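PDB 6YXQ: activating signal cointegrator 1 complex subunit 2 from Homo sapiens, which binds polyubiquitin chains and, as a subunit of the ASCC complex, recruits ASCC3 and ALKBH3 to sites of DNA damage. Local coordinates for residues R39-Y44 with E89-C94; N68-L73 with K121-S126. All coordinates share one frame; numbering follows the deposited sequence.

Interaction 1: residues R39-Y44 with E89-C94; sequences RYFVLY and ETLQKC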
ATOM      1  N   ARG B  39     -17.346  -1.752  14.345  1.00122.67           N
ATOM      2  CA  ARG B  39     -16.076  -1.049  14.477  1.00115.89           C
ATOM      3  C   ARG B  39     -15.951   0.020  13.400  1.00121.38           C
ATOM      4  O   ARG B  39     -15.968  -0.283  12.202  1.00130.93           O
ATOM      5  CB  ARG B  39     -14.904  -2.016  14.387  1.00 97.06           C
ATOM      6  CG  ARG B  39     -13.575  -1.340  14.653  1.00 87.44           C
ATOM      7  CD  ARG B  39     -12.524  -2.370  14.970  1.00 96.90           C
ATOM      8  NE  ARG B  39     -11.754  -2.106  16.177  1.00 94.69           N
ATOM      9  CZ  ARG B  39     -11.715  -2.927  17.218  1.00110.90           C
ATOM     10  NH1 ARG B  39     -10.982  -2.626  18.280  1.00118.81           N
ATOM     11  NH2 ARG B  39     -12.423  -4.048  17.198  1.00119.08           N
ATOM     12  N   TYR B  40     -15.813   1.266  13.832  1.00109.76           N
ATOM     13  CA  TYR B  40     -15.563   2.364  12.918  1.00103.29           C
ATOM     14  C   TYR B  40     -14.125   2.312  12.411  1.00116.90           C
ATOM     15  O   TYR B  40     -13.210   1.878  13.115  1.00120.87           O
ATOM     16  CB  TYR B  40     -15.819   3.679  13.641  1.00 88.98           C
ATOM     17  CG  TYR B  40     -15.960   4.905  12.790  1.00100.02           C
ATOM     18  CD1 TYR B  40     -17.169   5.219  12.180  1.00 86.71           C
ATOM     19  CD2 TYR B  40     -14.900   5.785  12.646  1.00111.81           C
ATOM     20  CE1 TYR B  40     -17.300   6.364  11.418  1.00 99.27           C
ATOM     21  CE2 TYR B  40     -15.019   6.923  11.888  1.00116.31           C
ATOM     22  CZ  TYR B  40     -16.216   7.210  11.271  1.00114.57           C
ATOM     23  OH  TYR B  40     -16.329   8.359  10.524  1.00119.41           O
ATOM     24  N   PHE B  41     -13.933   2.761  11.174  1.00119.61           N
ATOM     25  CA  PHE B  41     -12.618   2.853  10.551  1.00103.38           C
ATOM     26  C   PHE B  41     -12.370   4.295  10.135  1.00 92.98           C
ATOM     27  O   PHE B  41     -13.186   4.882   9.415  1.00 94.18           O
ATOM     28  CB  PHE B  41     -12.522   1.947   9.322  1.00 95.75           C
ATOM     29  CG  PHE B  41     -12.154   0.528   9.630  1.00 89.06           C
ATOM     30  CD1 PHE B  41     -13.129  -0.400   9.971  1.00 90.71           C
ATOM     31  CD2 PHE B  41     -10.838   0.112   9.547  1.00 74.25           C
ATOM     32  CE1 PHE B  41     -12.790  -1.716  10.245  1.00 86.17           C
ATOM     33  CE2 PHE B  41     -10.494  -1.199   9.814  1.00 77.52           C
ATOM     34  CZ  PHE B  41     -11.470  -2.115  10.167  1.00 80.30           C
ATOM     35  N   VAL B  42     -11.248   4.862  10.575  1.00 83.55           N
ATOM     36  CA  VAL B  42     -10.884   6.209  10.155  1.00 95.58           C
ATOM     37  C   VAL B  42      -9.938   6.141   8.963  1.00 99.24           C
ATOM     38  O   VAL B  42      -9.284   5.128   8.697  1.00 86.68           O
ATOM     39  CB  VAL B  42     -10.261   7.040  11.296  1.00 94.47           C
ATOM     40  CG1 VAL B  42     -11.179   7.065  12.470  1.00 89.28           C
ATOM     41  CG2 VAL B  42      -8.887   6.502  11.683  1.00 83.12           C
ATOM     42  N   LEU B  43      -9.865   7.252   8.239  1.00 93.39           N
ATOM     43  CA  LEU B  43      -9.016   7.352   7.068  1.00 81.31           C
ATOM     44  C   LEU B  43      -7.560   7.536   7.477  1.00 93.08           C
ATOM     45  O   LEU B  43      -7.243   7.924   8.605  1.00 96.99           O
ATOM     46  CB  LEU B  43      -9.463   8.517   6.185  1.00 68.99           C
ATOM     47  CG  LEU B  43     -10.944   8.484   5.821  1.00 81.53           C
ATOM     48  CD1 LEU B  43     -11.507   9.889   5.783  1.00 87.38           C
ATOM     49  CD2 LEU B  43     -11.169   7.773   4.494  1.00 81.47           C
ATOM     50  N   TYR B  44      -6.672   7.262   6.528  1.00 97.28           N
ATOM     51  CA  TYR B  44      -5.234   7.337   6.737  1.00 83.88           C
ATOM     52  C   TYR B  44      -4.698   8.644   6.162  1.00 89.04           C
ATOM     53  O   TYR B  44      -5.048   9.026   5.039  1.00 89.88           O
ATOM     54  CB  TYR B  44      -4.539   6.134   6.092  1.00 66.84           C
ATOM     55  CG  TYR B  44      -3.028   6.210   6.074  1.00 75.18           C
ATOM     56  CD1 TYR B  44      -2.354   6.848   5.037  1.00 76.96           C
ATOM     57  CD2 TYR B  44      -2.273   5.637   7.087  1.00 80.31           C
ATOM     58  CE1 TYR B  44      -0.976   6.921   5.016  1.00 73.76           C
ATOM     59  CE2 TYR B  44      -0.893   5.705   7.072  1.00 86.00           C
ATOM     60  CZ  TYR B  44      -0.251   6.347   6.034  1.00 81.45           C
ATOM     61  OH  TYR B  44       1.119   6.414   6.015  1.00 87.95           O
ATOM     62  N   GLU B  89     -18.408   0.189   4.807  1.00102.25           N
ATOM     63  CA  GLU B  89     -17.816   1.074   3.815  1.00109.61           C
ATOM     64  C   GLU B  89     -16.582   1.781   4.364  1.00114.44           C
ATOM     65  O   GLU B  89     -15.638   2.035   3.610  1.00128.45           O
ATOM     66  CB  GLU B  89     -18.855   2.081   3.317  1.00116.97           C
ATOM     67  CG  GLU B  89     -19.241   3.150   4.320  1.00136.55           C
ATOM     68  CD  GLU B  89     -19.978   4.309   3.676  1.00152.99           C
ATOM     69  OE1 GLU B  89     -20.699   4.082   2.680  1.00155.11           O
ATOM     70  OE2 GLU B  89     -19.830   5.449   4.166  1.00160.19           O
ATOM     71  N   THR B  90     -16.551   2.072   5.670  1.00102.83           N
ATOM     72  CA  THR B  90     -15.397   2.759   6.247  1.00 96.40           C
ATOM     73  C   THR B  90     -14.119   1.959   6.038  1.00 86.22           C
ATOM     74  O   THR B  90     -13.057   2.533   5.767  1.00 93.96           O
ATOM     75  CB  THR B  90     -15.616   3.026   7.741  1.00 93.97           C
ATOM     76  OG1 THR B  90     -15.592   1.790   8.470  1.00 81.70           O
ATOM     77  CG2 THR B  90     -16.946   3.726   7.969  1.00 97.56           C
ATOM     78  N   LEU B  91     -14.205   0.631   6.143  1.00 72.34           N
ATOM     79  CA  LEU B  91     -13.031  -0.219   5.965  1.00 82.03           C
ATOM     80  C   LEU B  91     -12.404  -0.030   4.588  1.00 97.67           C
ATOM     81  O   LEU B  91     -11.203   0.256   4.469  1.00100.72           O
ATOM     82  CB  LEU B  91     -13.424  -1.677   6.178  1.00 90.20           C
ATOM     83  CG  LEU B  91     -12.507  -2.782   5.666  1.00 83.07           C
ATOM     84  CD1 LEU B  91     -11.095  -2.605   6.163  1.00 82.33           C
ATOM     85  CD2 LEU B  91     -13.061  -4.065   6.194  1.00 84.41           C
ATOM     86  N   GLN B  92     -13.202  -0.211   3.530  1.00103.37           N
ATOM     87  CA  GLN B  92     -12.664  -0.092   2.182  1.00109.65           C
ATOM     88  C   GLN B  92     -12.131   1.311   1.926  1.00 99.39           C
ATOM     89  O   GLN B  92     -11.086   1.476   1.287  1.00102.32           O
ATOM     90  CB  GLN B  92     -13.728  -0.463   1.148  1.00113.92           C
ATOM     91  CG  GLN B  92     -13.255  -0.340  -0.303  1.00125.56           C
ATOM     92  CD  GLN B  92     -13.567   1.017  -0.914  1.00131.85           C
ATOM     93  OE1 GLN B  92     -12.818   1.529  -1.749  1.00131.81           O
ATOM     94  NE2 GLN B  92     -14.681   1.607  -0.495  1.00136.82           N
ATOM     95  N   LYS B  93     -12.830   2.335   2.418  1.00 83.19           N
ATOM     96  CA  LYS B  93     -12.359   3.700   2.209  1.00 89.09           C
ATOM     97  C   LYS B  93     -11.066   3.957   2.968  1.00 95.93           C
ATOM     98  O   LYS B  93     -10.196   4.691   2.490  1.00113.47           O
ATOM     99  CB  LYS B  93     -13.448   4.694   2.608  1.00 93.99           C
ATOM    100  CG  LYS B  93     -14.790   4.392   1.959  1.00 97.45           C
ATOM    101  CD  LYS B  93     -15.575   5.651   1.682  1.00109.25           C
ATOM    102  CE  LYS B  93     -15.299   6.711   2.733  1.00125.89           C
ATOM    103  NZ  LYS B  93     -16.356   7.761   2.730  1.00133.08           N
ATOM    104  N   CYS B  94     -10.905   3.327   4.134  1.00 81.32           N
ATOM    105  CA  CYS B  94      -9.647   3.429   4.866  1.00 69.39           C
ATOM    106  C   CYS B  94      -8.501   2.807   4.077  1.00 77.51           C
ATOM    107  O   CYS B  94      -7.406   3.386   3.981  1.00 84.82           O
ATOM    108  CB  CYS B  94      -9.796   2.763   6.238  1.00 66.18           C
ATOM    109  SG  CYS B  94      -8.257   2.442   7.155  1.00 76.30           S
TER
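F41 and L91 lie side by side and point the same way, so that the leucine runs along one face of the aromatic ring. L91 CB stands over that face, 4.2 Å from the centroid of the F41 ring and 15° off its normal, a CH-pi contact displaced toward the rim; farther out, L91 CD1 reaches F41 CE2 at 4.0 Å. The ring lies over the first turn of helix 89-101 because CG of F41 is anti to the carbonyl carbon, chi1 -85°. T90 meets the phenylalanine differently, crossing it at about a right angle, with T90 OG1 3.2 Å from F41 CB and near the plane of the ring at its edge. The same hydroxyl oxygen takes a weak, bent hydrogen bond from F41 N (3.3 Å, 123° at the hydrogen), while its stronger partner is D88, just before the helix. One turn on, C94 turns its sulfur to the backbone of the extended segment, SG lying 3.3 Å from V42 O, and L43 CD2 rests on K93 O at 3.8 Å. Cutting F41 back to an alanine is likely to leave the flank of L91 without its aromatic cover and open a gap between the loop and helix 89-101. D69 of helix 53-75 also touches F41. The ASCC3 chain packs against both segments: its I35 on Y40, its K36 on V42, and its Y26 on L43 and K93. The N-H to hydroxyl bond from F41 to T90 is weak, so apolar packing appears to carry most of the contact.

Interaction 2: residues N68-L73 with K121-S126; sequences NDLDWL and KRLHRS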
ATOM      1  N   ASN B  68      -4.670  -0.689  14.912  1.00 92.62           N
ATOM      2  CA  ASN B  68      -5.384  -1.557  15.842  1.00 94.34           C
ATOM      3  C   ASN B  68      -6.595  -2.189  15.169  1.00 82.44           C
ATOM      4  O   ASN B  68      -6.839  -3.401  15.310  1.00 77.91           O
ATOM      5  CB  ASN B  68      -5.795  -0.767  17.086  1.00103.15           C
ATOM      6  CG  ASN B  68      -4.612  -0.442  17.998  1.00 95.91           C
ATOM      7  OD1 ASN B  68      -3.549  -1.061  17.906  1.00 98.22           O
ATOM      8  ND2 ASN B  68      -4.795   0.535  18.880  1.00 81.91           N
ATOM      9  N   ASP B  69      -7.352  -1.387  14.411  1.00 74.91           N
ATOM     10  CA  ASP B  69      -8.490  -1.947  13.693  1.00 83.73           C
ATOM     11  C   ASP B  69      -8.049  -3.036  12.718  1.00 95.27           C
ATOM     12  O   ASP B  69      -8.711  -4.072  12.592  1.00110.59           O
ATOM     13  CB  ASP B  69      -9.246  -0.839  12.967  1.00 86.22           C
ATOM     14  CG  ASP B  69      -9.852   0.173  13.918  1.00 84.06           C
ATOM     15  OD1 ASP B  69     -10.193  -0.197  15.062  1.00 75.17           O
ATOM     16  OD2 ASP B  69      -9.995   1.344  13.515  1.00 92.71           O
ATOM     17  N   LEU B  70      -6.919  -2.836  12.040  1.00 83.76           N
ATOM     18  CA  LEU B  70      -6.485  -3.822  11.053  1.00 71.62           C
ATOM     19  C   LEU B  70      -5.960  -5.088  11.722  1.00 76.04           C
ATOM     20  O   LEU B  70      -6.164  -6.196  11.213  1.00 92.79           O
ATOM     21  CB  LEU B  70      -5.427  -3.212  10.137  1.00 65.48           C
ATOM     22  CG  LEU B  70      -5.885  -2.281   9.011  1.00 62.54           C
ATOM     23  CD1 LEU B  70      -4.706  -1.553   8.394  1.00 61.40           C
ATOM     24  CD2 LEU B  70      -6.627  -3.062   7.949  1.00 70.09           C
ATOM     25  N   ASP B  71      -5.277  -4.944  12.860  1.00 79.19           N
ATOM     26  CA  ASP B  71      -4.867  -6.112  13.633  1.00 83.23           C
ATOM     27  C   ASP B  71      -6.077  -6.956  14.006  1.00 81.03           C
ATOM     28  O   ASP B  71      -6.081  -8.185  13.836  1.00 83.61           O
ATOM     29  CB  ASP B  71      -4.116  -5.667  14.888  1.00 86.96           C
ATOM     30  CG  ASP B  71      -2.683  -5.257  14.609  1.00101.45           C
ATOM     31  OD1 ASP B  71      -2.149  -5.611  13.536  1.00109.68           O
ATOM     32  OD2 ASP B  71      -2.088  -4.583  15.476  1.00103.44           O
ATOM     33  N   TRP B  72      -7.132  -6.298  14.495  1.00 77.73           N
ATOM     34  CA  TRP B  72      -8.345  -7.019  14.877  1.00 89.98           C
ATOM     35  C   TRP B  72      -9.014  -7.661  13.667  1.00 90.67           C
ATOM     36  O   TRP B  72      -9.523  -8.790  13.746  1.00 99.91           O
ATOM     37  CB  TRP B  72      -9.302  -6.060  15.576  1.00 93.06           C
ATOM     38  CG  TRP B  72     -10.712  -6.515  15.606  1.00 89.80           C
ATOM     39  CD1 TRP B  72     -11.263  -7.409  16.470  1.00 93.88           C
ATOM     40  CD2 TRP B  72     -11.767  -6.094  14.734  1.00 91.83           C
ATOM     41  NE1 TRP B  72     -12.599  -7.573  16.193  1.00 98.88           N
ATOM     42  CE2 TRP B  72     -12.932  -6.777  15.129  1.00 87.50           C
ATOM     43  CE3 TRP B  72     -11.836  -5.220  13.647  1.00 95.71           C
ATOM     44  CZ2 TRP B  72     -14.154  -6.604  14.485  1.00 75.22           C
ATOM     45  CZ3 TRP B  72     -13.056  -5.043  13.011  1.00 85.60           C
ATOM     46  CH2 TRP B  72     -14.195  -5.732  13.431  1.00 77.06           C
ATOM     47  N   LEU B  73      -9.032  -6.943  12.542  1.00 81.95           N
ATOM     48  CA  LEU B  73      -9.610  -7.462  11.310  1.00 79.86           C
ATOM     49  C   LEU B  73      -8.901  -8.729  10.850  1.00 79.92           C
ATOM     50  O   LEU B  73      -9.547  -9.678  10.385  1.00 89.26           O
ATOM     51  CB  LEU B  73      -9.532  -6.386  10.232  1.00 80.25           C
ATOM     52  CG  LEU B  73     -10.304  -6.636   8.949  1.00 85.33           C
ATOM     53  CD1 LEU B  73     -11.771  -6.346   9.181  1.00 89.74           C
ATOM     54  CD2 LEU B  73      -9.739  -5.769   7.845  1.00 86.82           C
ATOM     55  N   LYS B 121       5.807   0.603   9.305  1.00 86.77           N
ATOM     56  CA  LYS B 121       6.058  -0.804   8.991  1.00 91.77           C
ATOM     57  C   LYS B 121       4.875  -1.683   9.386  1.00 90.99           C
ATOM     58  O   LYS B 121       4.463  -2.582   8.631  1.00 84.19           O
ATOM     59  CB  LYS B 121       7.331  -1.272   9.699  1.00 87.86           C
ATOM     60  CG  LYS B 121       8.585  -1.181   8.849  1.00 97.73           C
ATOM     61  CD  LYS B 121       9.845  -1.303   9.690  1.00107.00           C
ATOM     62  CE  LYS B 121      10.412  -2.720   9.625  1.00116.61           C
ATOM     63  NZ  LYS B 121       9.656  -3.670  10.496  1.00120.19           N
ATOM     64  N   ARG B 122       4.342  -1.460  10.592  1.00 97.34           N
ATOM     65  CA  ARG B 122       3.154  -2.187  11.030  1.00103.51           C
ATOM     66  C   ARG B 122       2.033  -2.056  10.004  1.00 96.66           C
ATOM     67  O   ARG B 122       1.438  -3.056   9.575  1.00 91.46           O
ATOM     68  CB  ARG B 122       2.694  -1.668  12.397  1.00104.77           C
ATOM     69  CG  ARG B 122       3.227  -2.447  13.592  1.00101.85           C
ATOM     70  CD  ARG B 122       2.108  -2.856  14.554  1.00 99.65           C
ATOM     71  NE  ARG B 122       1.408  -1.708  15.130  1.00 94.55           N
ATOM     72  CZ  ARG B 122       0.183  -1.764  15.645  1.00 92.27           C
ATOM     73  NH1 ARG B 122      -0.381  -0.676  16.149  1.00 85.41           N
ATOM     74  NH2 ARG B 122      -0.483  -2.910  15.657  1.00 99.86           N
ATOM     75  N   LEU B 123       1.748  -0.815   9.594  1.00 89.06           N
ATOM     76  CA  LEU B 123       0.666  -0.568   8.644  1.00 70.77           C
ATOM     77  C   LEU B 123       0.931  -1.248   7.309  1.00 79.12           C
ATOM     78  O   LEU B 123       0.022  -1.840   6.716  1.00 87.66           O
ATOM     79  CB  LEU B 123       0.479   0.934   8.448  1.00 51.51           C
ATOM     80  CG  LEU B 123      -0.316   1.630   9.549  1.00 70.66           C
ATOM     81  CD1 LEU B 123      -0.330   3.132   9.328  1.00 79.81           C
ATOM     82  CD2 LEU B 123      -1.739   1.079   9.637  1.00 64.15           C
ATOM     83  N   HIS B 124       2.170  -1.162   6.821  1.00 69.93           N
ATOM     84  CA  HIS B 124       2.543  -1.786   5.556  1.00 54.34           C
ATOM     85  C   HIS B 124       2.238  -3.283   5.572  1.00 63.68           C
ATOM     86  O   HIS B 124       1.522  -3.802   4.698  1.00 81.01           O
ATOM     87  CB  HIS B 124       4.029  -1.517   5.303  1.00 59.73           C
ATOM     88  CG  HIS B 124       4.508  -1.888   3.933  1.00 81.17           C
ATOM     89  ND1 HIS B 124       5.183  -3.063   3.677  1.00 83.47           N
ATOM     90  CD2 HIS B 124       4.452  -1.225   2.754  1.00 74.64           C
ATOM     91  CE1 HIS B 124       5.504  -3.116   2.398  1.00 75.67           C
ATOM     92  NE2 HIS B 124       5.075  -2.012   1.815  1.00 76.66           N
ATOM     93  N   ARG B 125       2.752  -3.986   6.582  1.00 72.18           N
ATOM     94  CA  ARG B 125       2.539  -5.429   6.658  1.00 76.33           C
ATOM     95  C   ARG B 125       1.057  -5.760   6.778  1.00 70.35           C
ATOM     96  O   ARG B 125       0.548  -6.666   6.102  1.00 74.45           O
ATOM     97  CB  ARG B 125       3.314  -6.014   7.839  1.00 88.18           C
ATOM     98  CG  ARG B 125       3.230  -7.524   7.933  1.00 91.02           C
ATOM     99  CD  ARG B 125       4.260  -8.103   8.893  1.00105.47           C
ATOM    100  NE  ARG B 125       4.321  -9.557   8.767  1.00112.89           N
ATOM    101  CZ  ARG B 125       3.827 -10.410   9.657  1.00109.75           C
ATOM    102  NH1 ARG B 125       3.245  -9.959  10.760  1.00103.45           N
ATOM    103  NH2 ARG B 125       3.921 -11.716   9.447  1.00106.66           N
ATOM    104  N   SER B 126       0.342  -5.030   7.633  1.00 73.71           N
ATOM    105  CA  SER B 126      -1.051  -5.377   7.874  1.00 91.55           C
ATOM    106  C   SER B 126      -1.899  -5.163   6.628  1.00 92.37           C
ATOM    107  O   SER B 126      -2.772  -5.984   6.316  1.00108.20           O
ATOM    108  CB  SER B 126      -1.596  -4.564   9.043  1.00 96.14           C
ATOM    109  OG  SER B 126      -3.004  -4.532   8.984  1.00102.77           O
TER
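L70 faces S126 where helices 53-75 and 114-135 come together, and with L123 they form the close-packed side of the contact, all three residues being buried. S126 OG lies alongside the leucine, nearest its CB, at 3.0 Å from L70 CB and 3.5 Å from L70 CD1. The serine oxygen is directed at the other helix by its first torsion, which places OG anti to the backbone N (chi1 159°). Beside it the two leucines cross at about a right angle, one methyl of each doing the touching, L70 CD1 to L123 CD2 at 4.2 Å. The buried layer extends beyond them, with L123 also resting on V66 and A67 of helix 53-75 and on Y98 of helix 89-101.

The outer side is looser and polar. R122, exposed to solvent, bends its chain at chi2 and chi3 to bring the guanidinium across to D71. A salt bridge is indicated between R122 NH2 and D71 OD2, but the modelled atoms are too close, so its detail is doubtful. N68, almost one turn earlier than D71, offers OD1 in the guanidinium plane at its edge, but at 3.6 Å from R122 NH1 this is a distant approach. An ion pair so near solvent would probably be weakened by water.

The short helical segments approach to 10.1 Å between axes, with their directions 34° from parallel. Small and aliphatic residues inside and opposite charges at the solvent-facing margin are the arrangement of amphipathic helices packed in an all-alpha domain, here in the N-terminal, ASCC3-binding part of ASCC2.

How the interactions relate
From the N terminus, the loop after strand 25-29 supplies residues 39-44, and the chain then enters helix 53-75, which carries 68-73. Interaction 1 closes when helix 89-101 brings 89-94 back to that loop, 45 residues on; interaction 2 closes when the next helix, 114-135, returns 121-126 to helix 53-75. The segments alternate, so the two closures cross instead of nesting, and helix 53-75 lies wholly within the first closure and also serves the second. Their centres are about 13 Å apart and they meet directly, R39 NE forming a salt bridge with D69 OD1 at 2.7 Å. Together they tie the loop and three helices into one helical unit beside ASCC3.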